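Local coordinates for GTP cyclohydrolase 1 type 2 homolog (Thermus thermophilus, PDB 2YYB), which probably binds divalent metal ions, as a member of the GTP cyclohydrolase I type 2/NIF3 family, but has no established cellular function, at residues 169-173 and 210-214; 122-126 and 176-181; 153-159 and 202-208; 21-26 and 95-99. All coordinates share one frame; numbering follows the deposited sequence.

Overall arrangement
Interaction 1, its centre about 6 Å from the centre of the chain, holds His-210 and Glu-214 of the predicted metal site. Interaction 4, centred about 15 Å from interaction 1, borders the site through His-97, whose side chain is about 4 Å from those of His-64 and Asp-101. Interactions 2 and 3 belong to the four-stranded sheet and its connections, and both touch interaction 1. Val-169 packs on Leu-176 of interaction 2, and Thr-213 packs on Ala-208 of interaction 3, whose strand 204-207 leads into helix 210-213. Val-126 on Leu-98 joins interactions 2 and 4 directly. Interactions 3 and 4 are the most distant pair, with centres about 28 Å apart.

Interaction 1 (169-173 and 210-214); sequences VSGSG and HYDTE
Glu-214 lays its side chain along the loop at Ser-170 and Gly-171. At CB the chain swings CG to the side of its own backbone N (chi1 -70°), which sets CG 3.4 Å from Ser-170 OG and lets it also meet the CB of that serine. CD then passes Gly-171 CA at 3.8 Å. At the tip, OE2 comes within 3.7 Å of Ser-170 OG, while weak hydrogen bonds join OE2 to His-64 and OE1 to His-65. All four residues, His-64, His-65, His-210 and Glu-214, are predicted ligands of divalent metals in this NIF3-family protein. Here the loop after strand 166-169 packs against the short, weakly bonded helix 210-213, which begins at His-210 and is followed directly by Glu-214. Gly-171 makes two further contacts. Its CA stands over the centre of the His-210 ring, 3.5 Å from the centroid and 6° off the normal, a CH-pi contact. Its N-H reaches Thr-213 OG1 at 3.2 Å, with an angle of 159° at the hydrogen. That hydroxyl also bonds to Gly-209 O. Ser-172 OG comes up to the edge of the same imidazole, which further stacks on His-192 of a second subunit.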
loop_
_atom_site.group_PDB
_atom_site.type_symbol
_atom_site.label_atom_id
_atom_site.label_comp_id
_atom_site.label_asym_id
_atom_site.label_seq_id
_atom_site.Cartn_x
_atom_site.Cartn_y
_atom_site.Cartn_z
ATOM N N VAL A 169 -9.226 -29.586 -0.046
ATOM C CA VAL A 169 -8.936 -28.281 0.580
ATOM C C VAL A 169 -10.141 -27.955 1.456
ATOM O O VAL A 169 -11.139 -27.415 0.982
ATOM C CB VAL A 169 -8.745 -27.119 -0.436
ATOM C CG1 VAL A 169 -8.562 -25.816 0.315
ATOM C CG2 VAL A 169 -7.522 -27.346 -1.318
ATOM N N SER A 170 -10.038 -28.284 2.740
ATOM C CA SER A 170 -11.128 -28.075 3.689
ATOM C C SER A 170 -11.459 -26.619 3.989
ATOM O O SER A 170 -10.654 -25.724 3.784
ATOM C CB SER A 170 -10.812 -28.800 4.999
ATOM O OG SER A 170 -9.716 -28.187 5.665
ATOM N N GLY A 171 -12.666 -26.402 4.494
ATOM C CA GLY A 171 -13.112 -25.060 4.822
ATOM C C GLY A 171 -13.658 -24.335 3.607
ATOM O O GLY A 171 -14.553 -24.830 2.928
ATOM N N SER A 172 -13.105 -23.159 3.336
ATOM C CA SER A 172 -13.519 -22.336 2.203
ATOM C C SER A 172 -12.469 -22.362 1.116
ATOM O O SER A 172 -11.648 -21.447 1.025
ATOM C CB SER A 172 -13.742 -20.877 2.634
ATOM O OG SER A 172 -14.966 -20.721 3.327
ATOM N N GLY A 173 -12.505 -23.388 0.281
ATOM C CA GLY A 173 -11.515 -23.480 -0.771
ATOM C C GLY A 173 -11.936 -22.943 -2.121
ATOM O O GLY A 173 -11.104 -22.836 -3.018
ATOM N N HIS A 210 -18.136 -26.779 6.099
ATOM C CA HIS A 210 -16.943 -26.118 6.613
ATOM C C HIS A 210 -16.587 -26.757 7.961
ATOM O O HIS A 210 -15.424 -27.062 8.233
ATOM C CB HIS A 210 -17.197 -24.617 6.782
ATOM C CG HIS A 210 -15.949 -23.796 6.896
ATOM N ND1 HIS A 210 -14.931 -24.101 7.774
ATOM C CD2 HIS A 210 -15.577 -22.654 6.271
ATOM C CE1 HIS A 210 -13.986 -23.179 7.685
ATOM N NE2 HIS A 210 -14.354 -22.290 6.780
ATOM N N TYR A 211 -17.595 -26.972 8.797
ATOM C CA TYR A 211 -17.369 -27.597 10.099
ATOM C C TYR A 211 -16.949 -29.054 9.956
ATOM O O TYR A 211 -15.920 -29.469 10.481
ATOM C CB TYR A 211 -18.637 -27.554 10.944
ATOM C CG TYR A 211 -18.492 -28.165 12.321
ATOM C CD1 TYR A 211 -17.918 -27.446 13.369
ATOM C CD2 TYR A 211 -18.971 -29.445 12.594
ATOM C CE1 TYR A 211 -17.831 -27.975 14.651
ATOM C CE2 TYR A 211 -18.888 -29.990 13.880
ATOM C CZ TYR A 211 -18.315 -29.246 14.902
ATOM O OH TYR A 211 -18.196 -29.781 16.167
ATOM N N ASP A 212 -17.757 -29.822 9.240
ATOM C CA ASP A 212 -17.497 -31.238 9.065
ATOM C C ASP A 212 -16.188 -31.619 8.405
ATOM O O ASP A 212 -15.756 -32.767 8.541
ATOM C CB ASP A 212 -18.650 -31.912 8.325
ATOM C CG ASP A 212 -19.913 -31.936 9.145
ATOM O OD1 ASP A 212 -19.798 -32.150 10.368
ATOM O OD2 ASP A 212 -21.010 -31.748 8.577
ATOM N N THR A 213 -15.544 -30.689 7.704
ATOM C CA THR A 213 -14.276 -31.029 7.065
ATOM C C THR A 213 -13.081 -30.543 7.889
ATOM O O THR A 213 -11.991 -31.109 7.774
ATOM C CB THR A 213 -14.163 -30.472 5.582
ATOM O OG1 THR A 213 -14.100 -29.040 5.588
ATOM C CG2 THR A 213 -15.356 -30.931 4.728
ATOM N N GLU A 214 -13.266 -29.502 8.710
ATOM C CA GLU A 214 -12.150 -28.995 9.518
ATOM C C GLU A 214 -12.208 -29.575 10.958
ATOM O O GLU A 214 -11.705 -29.005 11.914
ATOM C CB GLU A 214 -12.094 -27.430 9.474
ATOM C CG GLU A 214 -11.645 -26.829 8.080
ATOM C CD GLU A 214 -11.211 -25.340 8.109
ATOM O OE1 GLU A 214 -11.983 -24.503 8.640
ATOM O OE2 GLU A 214 -10.102 -24.991 7.587
#

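Interaction 2 (122-126 and 176-181)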
loop_
_atom_site.group_PDB
_atom_site.type_symbol
_atom_site.label_atom_id
_atom_site.label_comp_id
_atom_site.label_asym_id
_atom_site.label_seq_id
_atom_site.Cartn_x
_atom_site.Cartn_y
_atom_site.Cartn_z
ATOM N N THR A 122 0.396 -35.741 -2.218
ATOM C CA THR A 122 1.376 -34.688 -2.434
ATOM C C THR A 122 0.690 -33.359 -2.160
ATOM O O THR A 122 -0.425 -33.147 -2.595
ATOM C CB THR A 122 1.860 -34.686 -3.885
ATOM O OG1 THR A 122 2.692 -33.543 -4.109
ATOM C CG2 THR A 122 0.668 -34.636 -4.848
ATOM N N PRO A 123 1.348 -32.442 -1.442
ATOM C CA PRO A 123 0.727 -31.146 -1.151
ATOM C C PRO A 123 0.292 -30.315 -2.365
ATOM O O PRO A 123 0.909 -30.368 -3.429
ATOM C CB PRO A 123 1.774 -30.442 -0.280
ATOM C CG PRO A 123 3.045 -31.048 -0.718
ATOM C CD PRO A 123 2.691 -32.513 -0.854
ATOM N N TRP A 124 -0.790 -29.556 -2.175
ATOM C CA TRP A 124 -1.380 -28.689 -3.190
ATOM C C TRP A 124 -1.896 -27.449 -2.468
ATOM O O TRP A 124 -2.885 -27.506 -1.731
ATOM C CB TRP A 124 -2.548 -29.394 -3.855
ATOM C CG TRP A 124 -2.955 -28.831 -5.169
ATOM C CD1 TRP A 124 -2.495 -29.210 -6.391
ATOM C CD2 TRP A 124 -3.939 -27.815 -5.401
ATOM N NE1 TRP A 124 -3.135 -28.498 -7.375
ATOM C CE2 TRP A 124 -4.027 -27.634 -6.795
ATOM C CE3 TRP A 124 -4.757 -27.042 -4.566
ATOM C CZ2 TRP A 124 -4.902 -26.711 -7.377
ATOM C CZ3 TRP A 124 -5.624 -26.126 -5.142
ATOM C CH2 TRP A 124 -5.691 -25.969 -6.537
ATOM N N ASP A 125 -1.224 -26.327 -2.692
ATOM C CA ASP A 125 -1.565 -25.062 -2.044
ATOM C C ASP A 125 -1.472 -25.236 -0.537
ATOM O O ASP A 125 -1.263 -26.346 -0.040
ATOM C CB ASP A 125 -2.985 -24.611 -2.389
ATOM C CG ASP A 125 -3.282 -23.201 -1.894
ATOM O OD1 ASP A 125 -2.938 -22.236 -2.609
ATOM O OD2 ASP A 125 -3.840 -23.055 -0.786
ATOM N N VAL A 126 -1.629 -24.137 0.196
ATOM C CA VAL A 126 -1.575 -24.213 1.652
ATOM C C VAL A 126 -2.707 -25.135 2.046
ATOM O O VAL A 126 -3.453 -25.628 1.199
ATOM C CB VAL A 126 -1.826 -22.847 2.364
ATOM C CG1 VAL A 126 -1.035 -21.717 1.669
ATOM C CG2 VAL A 126 -3.334 -22.550 2.413
ATOM N N LEU A 176 -9.910 -21.072 -4.520
ATOM C CA LEU A 176 -8.913 -21.833 -5.286
ATOM C C LEU A 176 -9.450 -22.527 -6.548
ATOM O O LEU A 176 -8.687 -23.167 -7.270
ATOM C CB LEU A 176 -8.259 -22.896 -4.399
ATOM C CG LEU A 176 -7.201 -22.480 -3.367
ATOM C CD1 LEU A 176 -7.010 -23.608 -2.333
ATOM C CD2 LEU A 176 -5.890 -22.158 -4.081
ATOM N N LEU A 177 -10.749 -22.404 -6.810
ATOM C CA LEU A 177 -11.373 -23.035 -7.973
ATOM C C LEU A 177 -10.604 -22.924 -9.293
ATOM O O LEU A 177 -10.346 -23.926 -9.952
ATOM C CB LEU A 177 -12.775 -22.476 -8.178
ATOM C CG LEU A 177 -13.845 -23.521 -8.483
ATOM C CD1 LEU A 177 -13.861 -24.551 -7.379
ATOM C CD2 LEU A 177 -15.196 -22.860 -8.586
ATOM N N PRO A 178 -10.223 -21.701 -9.689
ATOM C CA PRO A 178 -9.490 -21.440 -10.929
ATOM C C PRO A 178 -8.215 -22.235 -11.169
ATOM O O PRO A 178 -7.805 -22.414 -12.316
ATOM C CB PRO A 178 -9.229 -19.942 -10.856
ATOM C CG PRO A 178 -9.132 -19.692 -9.393
ATOM C CD PRO A 178 -10.318 -20.462 -8.896
ATOM N N LYS A 179 -7.589 -22.717 -10.101
ATOM C CA LYS A 179 -6.356 -23.485 -10.234
ATOM C C LYS A 179 -6.591 -24.999 -10.167
ATOM O O LYS A 179 -5.715 -25.789 -10.509
ATOM C CB LYS A 179 -5.365 -23.049 -9.153
ATOM C CG LYS A 179 -4.915 -21.592 -9.275
ATOM C CD LYS A 179 -3.947 -21.208 -8.160
ATOM C CE LYS A 179 -3.142 -19.946 -8.496
ATOM N NZ LYS A 179 -3.982 -18.709 -8.615
ATOM N N VAL A 180 -7.784 -25.397 -9.741
ATOM C CA VAL A 180 -8.118 -26.811 -9.636
ATOM C C VAL A 180 -7.886 -27.506 -10.961
ATOM O O VAL A 180 -8.439 -27.105 -11.986
ATOM C CB VAL A 180 -9.597 -27.015 -9.234
ATOM C CG1 VAL A 180 -9.947 -28.484 -9.284
ATOM C CG2 VAL A 180 -9.832 -26.479 -7.837
ATOM N N ASP A 181 -7.078 -28.557 -10.941
ATOM C CA ASP A 181 -6.791 -29.292 -12.161
ATOM C C ASP A 181 -6.905 -30.813 -11.955
ATOM O O ASP A 181 -6.095 -31.588 -12.469
ATOM C CB ASP A 181 -5.396 -28.904 -12.659
ATOM C CG ASP A 181 -4.279 -29.544 -11.846
ATOM O OD1 ASP A 181 -4.409 -29.661 -10.611
ATOM O OD2 ASP A 181 -3.256 -29.924 -12.452
#
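Trp-124 drives the edge of its indole against the 3-10 turn at 176-179, part of the crossover connection that joins the parallel strands 166-169 and 184-187 of the four-stranded sheet. With CG anti to the backbone N (chi1 -161°), the ring projects from the loop 122-126 toward this connection, and its six-membered end does most of the touching. The backbone of Lys-179 lies at that edge: Trp-124 CZ2 approaches Lys-179 O at 3.4 Å, and Lys-179 C sits in the plane of the ring. On the same rim, CH2 meets Lys-179 CB at 3.9 Å and, more loosely, Val-180 CG2. The lysine chain itself then leads away from the contact.

Leu-176 takes up the next part of the edge, its CD1 at 4.0 Å from Trp-124 CZ3, the two side chains sliding past each other in opposite directions. Asp-125 and Leu-176 come at each other from opposite directions, so that the carboxylate lies against the two methyls: OD2 is nearest CD1, and OD1 is nearest CD2. This is a surface contact about 17 Å, centre to centre, from the middle of the chain, although Trp-124 also packs on Ile-167 and Leu-176 on Val-169, both of strand 166-169. At the pyrrole end, the carboxylate plane of Asp-181 and the indole plane differ by 21°, with OD1 placed obliquely to the ring. Its OD2 is taken by a salt bridge to Arg-131, while OD1 stands 3.7 Å from Trp-124 NE1.

Interaction 3 (153-159 and 202-208)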
loop_
_atom_site.group_PDB
_atom_site.type_symbol
_atom_site.label_atom_id
_atom_site.label_comp_id
_atom_site.label_asym_id
_atom_site.label_seq_id
_atom_site.Cartn_x
_atom_site.Cartn_y
_atom_site.Cartn_z
ATOM N N PRO A 153 -23.152 -34.893 1.479
ATOM C CA PRO A 153 -22.567 -33.682 0.890
ATOM C C PRO A 153 -23.294 -33.146 -0.341
ATOM O O PRO A 153 -24.159 -33.804 -0.911
ATOM C CB PRO A 153 -21.142 -34.113 0.564
ATOM C CG PRO A 153 -21.313 -35.532 0.195
ATOM C CD PRO A 153 -22.275 -36.054 1.245
ATOM N N LEU A 154 -22.938 -31.927 -0.723
ATOM C CA LEU A 154 -23.512 -31.284 -1.892
ATOM C C LEU A 154 -22.513 -31.591 -2.993
ATOM O O LEU A 154 -21.297 -31.455 -2.808
ATOM C CB LEU A 154 -23.617 -29.775 -1.681
ATOM C CG LEU A 154 -24.071 -28.923 -2.868
ATOM C CD1 LEU A 154 -25.500 -29.261 -3.231
ATOM C CD2 LEU A 154 -23.941 -27.446 -2.520
ATOM N N VAL A 155 -23.024 -32.039 -4.131
ATOM C CA VAL A 155 -22.148 -32.363 -5.232
ATOM C C VAL A 155 -22.587 -31.626 -6.480
ATOM O O VAL A 155 -23.774 -31.584 -6.801
ATOM C CB VAL A 155 -22.090 -33.910 -5.462
ATOM C CG1 VAL A 155 -23.168 -34.592 -4.644
ATOM C CG2 VAL A 155 -22.221 -34.253 -6.948
ATOM N N HIS A 156 -21.610 -31.014 -7.141
ATOM C CA HIS A 156 -21.815 -30.273 -8.376
ATOM C C HIS A 156 -20.993 -30.980 -9.448
ATOM O O HIS A 156 -19.767 -30.831 -9.514
ATOM C CB HIS A 156 -21.340 -28.818 -8.227
ATOM C CG HIS A 156 -22.288 -27.945 -7.460
ATOM N ND1 HIS A 156 -21.960 -26.671 -7.053
ATOM C CD2 HIS A 156 -23.563 -28.156 -7.047
ATOM C CE1 HIS A 156 -22.994 -26.134 -6.425
ATOM N NE2 HIS A 156 -23.977 -27.015 -6.407
ATOM N N GLN A 157 -21.671 -31.766 -10.276
ATOM C CA GLN A 157 -20.988 -32.497 -11.325
ATOM C C GLN A 157 -21.034 -31.767 -12.648
ATOM O O GLN A 157 -22.072 -31.704 -13.292
ATOM C CB GLN A 157 -21.603 -33.886 -11.500
ATOM C CG GLN A 157 -20.986 -34.645 -12.655
ATOM C CD GLN A 157 -21.661 -35.964 -12.952
ATOM O OE1 GLN A 157 -21.282 -36.639 -13.906
ATOM N NE2 GLN A 157 -22.657 -36.350 -12.141
ATOM N N GLY A 158 -19.904 -31.221 -13.058
ATOM C CA GLY A 158 -19.865 -30.512 -14.318
ATOM C C GLY A 158 -19.068 -31.342 -15.296
ATOM O O GLY A 158 -19.247 -31.256 -16.522
ATOM N N GLY A 159 -18.180 -32.151 -14.720
ATOM C CA GLY A 159 -17.335 -33.033 -15.494
ATOM C C GLY A 159 -17.767 -34.490 -15.414
ATOM O O GLY A 159 -18.961 -34.812 -15.336
ATOM N N GLY A 202 -16.455 -27.684 -16.543
ATOM C CA GLY A 202 -16.554 -29.118 -16.335
ATOM C C GLY A 202 -15.824 -29.648 -15.117
ATOM O O GLY A 202 -15.117 -30.654 -15.189
ATOM N N LEU A 203 -15.999 -28.975 -13.988
ATOM C CA LEU A 203 -15.365 -29.374 -12.743
ATOM C C LEU A 203 -16.334 -30.191 -11.900
ATOM O O LEU A 203 -17.544 -29.986 -11.934
ATOM C CB LEU A 203 -14.957 -28.132 -11.955
ATOM C CG LEU A 203 -13.488 -27.785 -11.737
ATOM C CD1 LEU A 203 -12.708 -27.896 -13.020
ATOM C CD2 LEU A 203 -13.401 -26.371 -11.197
ATOM N N ASN A 204 -15.792 -31.144 -11.164
ATOM C CA ASN A 204 -16.592 -31.950 -10.263
ATOM C C ASN A 204 -16.218 -31.351 -8.925
ATOM O O ASN A 204 -15.021 -31.202 -8.629
ATOM C CB ASN A 204 -16.152 -33.413 -10.290
ATOM C CG ASN A 204 -16.839 -34.223 -11.372
ATOM O OD1 ASN A 204 -16.280 -35.222 -11.845
ATOM N ND2 ASN A 204 -18.057 -33.820 -11.758
ATOM N N VAL A 205 -17.218 -30.982 -8.130
ATOM C CA VAL A 205 -16.933 -30.403 -6.828
ATOM C C VAL A 205 -17.881 -30.952 -5.792
ATOM O O VAL A 205 -19.085 -31.033 -6.036
ATOM C CB VAL A 205 -17.078 -28.855 -6.827
ATOM C CG1 VAL A 205 -16.776 -28.305 -5.433
ATOM C CG2 VAL A 205 -16.159 -28.243 -7.848
ATOM N N ILE A 206 -17.335 -31.338 -4.642
ATOM C CA ILE A 206 -18.155 -31.858 -3.545
ATOM C C ILE A 206 -17.953 -30.945 -2.331
ATOM O O ILE A 206 -16.815 -30.740 -1.887
ATOM C CB ILE A 206 -17.731 -33.299 -3.098
ATOM C CG1 ILE A 206 -17.820 -34.293 -4.257
ATOM C CG2 ILE A 206 -18.625 -33.763 -1.946
ATOM C CD1 ILE A 206 -19.224 -34.644 -4.638
ATOM N N TYR A 207 -19.050 -30.404 -1.805
ATOM C CA TYR A 207 -19.014 -29.528 -0.621
ATOM C C TYR A 207 -19.481 -30.344 0.578
ATOM O O TYR A 207 -20.657 -30.672 0.684
ATOM C CB TYR A 207 -19.931 -28.306 -0.819
ATOM C CG TYR A 207 -19.426 -27.385 -1.897
ATOM C CD1 TYR A 207 -18.217 -26.708 -1.742
ATOM C CD2 TYR A 207 -20.107 -27.249 -3.113
ATOM C CE1 TYR A 207 -17.690 -25.924 -2.771
ATOM C CE2 TYR A 207 -19.583 -26.459 -4.152
ATOM C CZ TYR A 207 -18.375 -25.810 -3.968
ATOM O OH TYR A 207 -17.819 -25.072 -4.978
ATOM N N ALA A 208 -18.555 -30.671 1.479
ATOM C CA ALA A 208 -18.897 -31.490 2.639
ATOM C C ALA A 208 -19.062 -30.764 3.981
ATOM O O ALA A 208 -19.095 -31.405 5.039
ATOM C CB ALA A 208 -17.880 -32.616 2.770
#
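Leu-154 and Tyr-207 open an antiparallel ladder between strand 154-157, one of the two edge strands of the four-stranded sheet within this chain, and strand 204-207; the two run 171° apart in direction. Backbone hydrogen bonds come first. Leu-154 and Tyr-207 exchange two, the one from Tyr-207 N to Leu-154 O measuring 2.7 Å and lying in the carbonyl plane. His-156 and Val-205 form the second hydrogen-bonded pair; His-156 N-H meets Val-205 O at 2.8 Å, nearly straight at 175°. Val-155 with Ile-206 and Gln-157 with Asn-204 are the non-hydrogen-bonded pairs. There the CA-H groups of Val-155, Ile-206 and Asn-204 lean on carbonyls across the ladder.

Aromatic packing belongs to the face bearing Leu-154, His-156, Val-205 and Tyr-207. The edge of Tyr-207 points toward the face of His-156 in an offset edge-to-face pair, planes at 82° and centroids 5.7 Å apart. His-156 also meets Phe-195 and Phe-199, of helix 195-200. Among the apolar contacts, Leu-154 CD2 touches Tyr-207 CD2 at 3.9 Å, and Pro-153 CB packs on Ile-206 CG2 at 3.6 Å, where helix 141-147 touches both residues.

Gly-158, Gly-159 and Gly-202 gather at the far end. Gly-202 is the C' residue of the Schellman motif that ends helix 195-200, and Gly-158 N reaches Leu-203 O at 2.9 Å from above the carbonyl plane.

Interaction 4 (21-26 and 95-99)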
loop_
_atom_site.group_PDB
_atom_site.type_symbol
_atom_site.label_atom_id
_atom_site.label_comp_id
_atom_site.label_asym_id
_atom_site.label_seq_id
_atom_site.Cartn_x
_atom_site.Cartn_y
_atom_site.Cartn_z
ATOM N N GLN A 21 1.860 -15.333 6.693
ATOM C CA GLN A 21 0.805 -14.551 6.051
ATOM C C GLN A 21 -0.607 -15.006 6.457
ATOM O O GLN A 21 -1.587 -14.775 5.732
ATOM C CB GLN A 21 0.967 -14.626 4.525
ATOM C CG GLN A 21 0.567 -15.960 3.872
ATOM C CD GLN A 21 1.240 -17.177 4.492
ATOM O OE1 GLN A 21 2.392 -17.120 4.931
ATOM N NE2 GLN A 21 0.523 -18.299 4.508
ATOM N N ASP A 22 -0.701 -15.661 7.611
ATOM C CA ASP A 22 -1.983 -16.134 8.118
ATOM C C ASP A 22 -2.509 -15.013 9.006
ATOM O O ASP A 22 -1.848 -14.631 9.976
ATOM C CB ASP A 22 -1.785 -17.420 8.929
ATOM C CG ASP A 22 -3.089 -18.154 9.201
ATOM O OD1 ASP A 22 -3.031 -19.329 9.635
ATOM O OD2 ASP A 22 -4.167 -17.563 8.983
ATOM N N PRO A 23 -3.695 -14.453 8.678
ATOM C CA PRO A 23 -4.240 -13.367 9.503
ATOM C C PRO A 23 -4.421 -13.775 10.965
ATOM O O PRO A 23 -4.143 -12.991 11.868
ATOM C CB PRO A 23 -5.565 -13.029 8.807
ATOM C CG PRO A 23 -5.979 -14.344 8.218
ATOM C CD PRO A 23 -4.673 -14.861 7.650
ATOM N N SER A 24 -4.865 -15.009 11.193
ATOM C CA SER A 24 -5.081 -15.496 12.552
ATOM C C SER A 24 -3.764 -15.597 13.315
ATOM O O SER A 24 -2.730 -15.930 12.744
ATOM C CB SER A 24 -5.753 -16.864 12.537
ATOM O OG SER A 24 -4.778 -17.882 12.446
ATOM N N LEU A 25 -3.815 -15.303 14.605
ATOM C CA LEU A 25 -2.629 -15.356 15.447
ATOM C C LEU A 25 -2.415 -16.814 15.860
ATOM O O LEU A 25 -3.048 -17.294 16.798
ATOM C CB LEU A 25 -2.838 -14.476 16.687
ATOM C CG LEU A 25 -1.617 -13.992 17.465
ATOM C CD1 LEU A 25 -0.351 -14.563 16.854
ATOM C CD2 LEU A 25 -1.582 -12.466 17.438
ATOM N N ASN A 26 -1.534 -17.517 15.158
ATOM C CA ASN A 26 -1.283 -18.917 15.461
ATOM C C ASN A 26 -0.419 -19.096 16.707
ATOM O O ASN A 26 0.515 -18.319 16.949
ATOM C CB ASN A 26 -0.648 -19.604 14.246
ATOM C CG ASN A 26 -1.629 -19.744 13.070
ATOM O OD1 ASN A 26 -1.220 -19.741 11.906
ATOM N ND2 ASN A 26 -2.923 -19.870 13.375
ATOM N N ALA A 95 -4.426 -21.769 19.235
ATOM C CA ALA A 95 -5.068 -21.761 17.928
ATOM C C ALA A 95 -4.093 -22.144 16.807
ATOM O O ALA A 95 -2.936 -21.707 16.797
ATOM C CB ALA A 95 -5.699 -20.362 17.663
ATOM N N ALA A 96 -4.570 -22.973 15.879
ATOM C CA ALA A 96 -3.767 -23.428 14.737
ATOM C C ALA A 96 -4.634 -23.374 13.476
ATOM O O ALA A 96 -5.489 -24.235 13.265
ATOM C CB ALA A 96 -3.263 -24.857 14.973
ATOM N N HIS A 97 -4.399 -22.356 12.644
ATOM C CA HIS A 97 -5.173 -22.151 11.422
ATOM C C HIS A 97 -4.601 -22.836 10.169
ATOM O O HIS A 97 -4.783 -24.045 9.968
ATOM C CB HIS A 97 -5.311 -20.655 11.153
ATOM C CG HIS A 97 -6.321 -20.323 10.104
ATOM N ND1 HIS A 97 -6.398 -19.079 9.518
ATOM C CD2 HIS A 97 -7.327 -21.056 9.568
ATOM C CE1 HIS A 97 -7.410 -19.057 8.668
ATOM N NE2 HIS A 97 -7.992 -20.245 8.680
ATOM N N LEU A 98 -3.923 -22.059 9.325
ATOM C CA LEU A 98 -3.359 -22.611 8.101
ATOM C C LEU A 98 -2.418 -23.789 8.356
ATOM O O LEU A 98 -2.498 -24.810 7.677
ATOM C CB LEU A 98 -2.616 -21.527 7.303
ATOM C CG LEU A 98 -3.435 -20.376 6.696
ATOM C CD1 LEU A 98 -2.496 -19.472 5.900
ATOM C CD2 LEU A 98 -4.542 -20.905 5.799
ATOM N N PRO A 99 -1.522 -23.667 9.349
ATOM C CA PRO A 99 -0.590 -24.756 9.637
ATOM C C PRO A 99 -1.239 -26.085 10.006
ATOM O O PRO A 99 -0.666 -27.141 9.745
ATOM C CB PRO A 99 0.282 -24.176 10.746
ATOM C CG PRO A 99 -0.624 -23.224 11.420
ATOM C CD PRO A 99 -1.331 -22.553 10.288
#
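Asn-26 and Ala-96 bring their backbones to 5.2 Å between CA atoms, and the chains then spread to 6.6 Å between the CA atoms of Asp-22 and Leu-98. The loop that enters strand 27-30 thus runs beside the end of strand 92-95, the antiparallel neighbour of strand 27-30 in the five-stranded sheet, and beside the start of helix 98-102. Beside strand 92-95, the CA-H of Asn-26 leans on Ala-95 O.

His-97 occupies the N-cap position, yet the carboxylate that receives the first helical N-H comes from the other segment. Asp-22, with CG anti to its own nitrogen (chi1 -166°), sends both oxygens to the two residues at the helix start. OD1 accepts Leu-98 N at 2.9 Å, on its syn side and 25° out of the carboxylate plane. OD2 uses its syn lone pair for His-97 ND1, 2.7 Å away, and sits 28° out of the imidazole plane. Two bonds therefore hold the carboxylate across the contact, with a weak third from Ser-24 N to OD2. The imidazole also meets His-64, of the predicted metal site, and Trp-69 edge-to-face. Leu-98 slides past Asp-22 in the opposite direction, its CD1 3.5 Å from Gln-21 NE2.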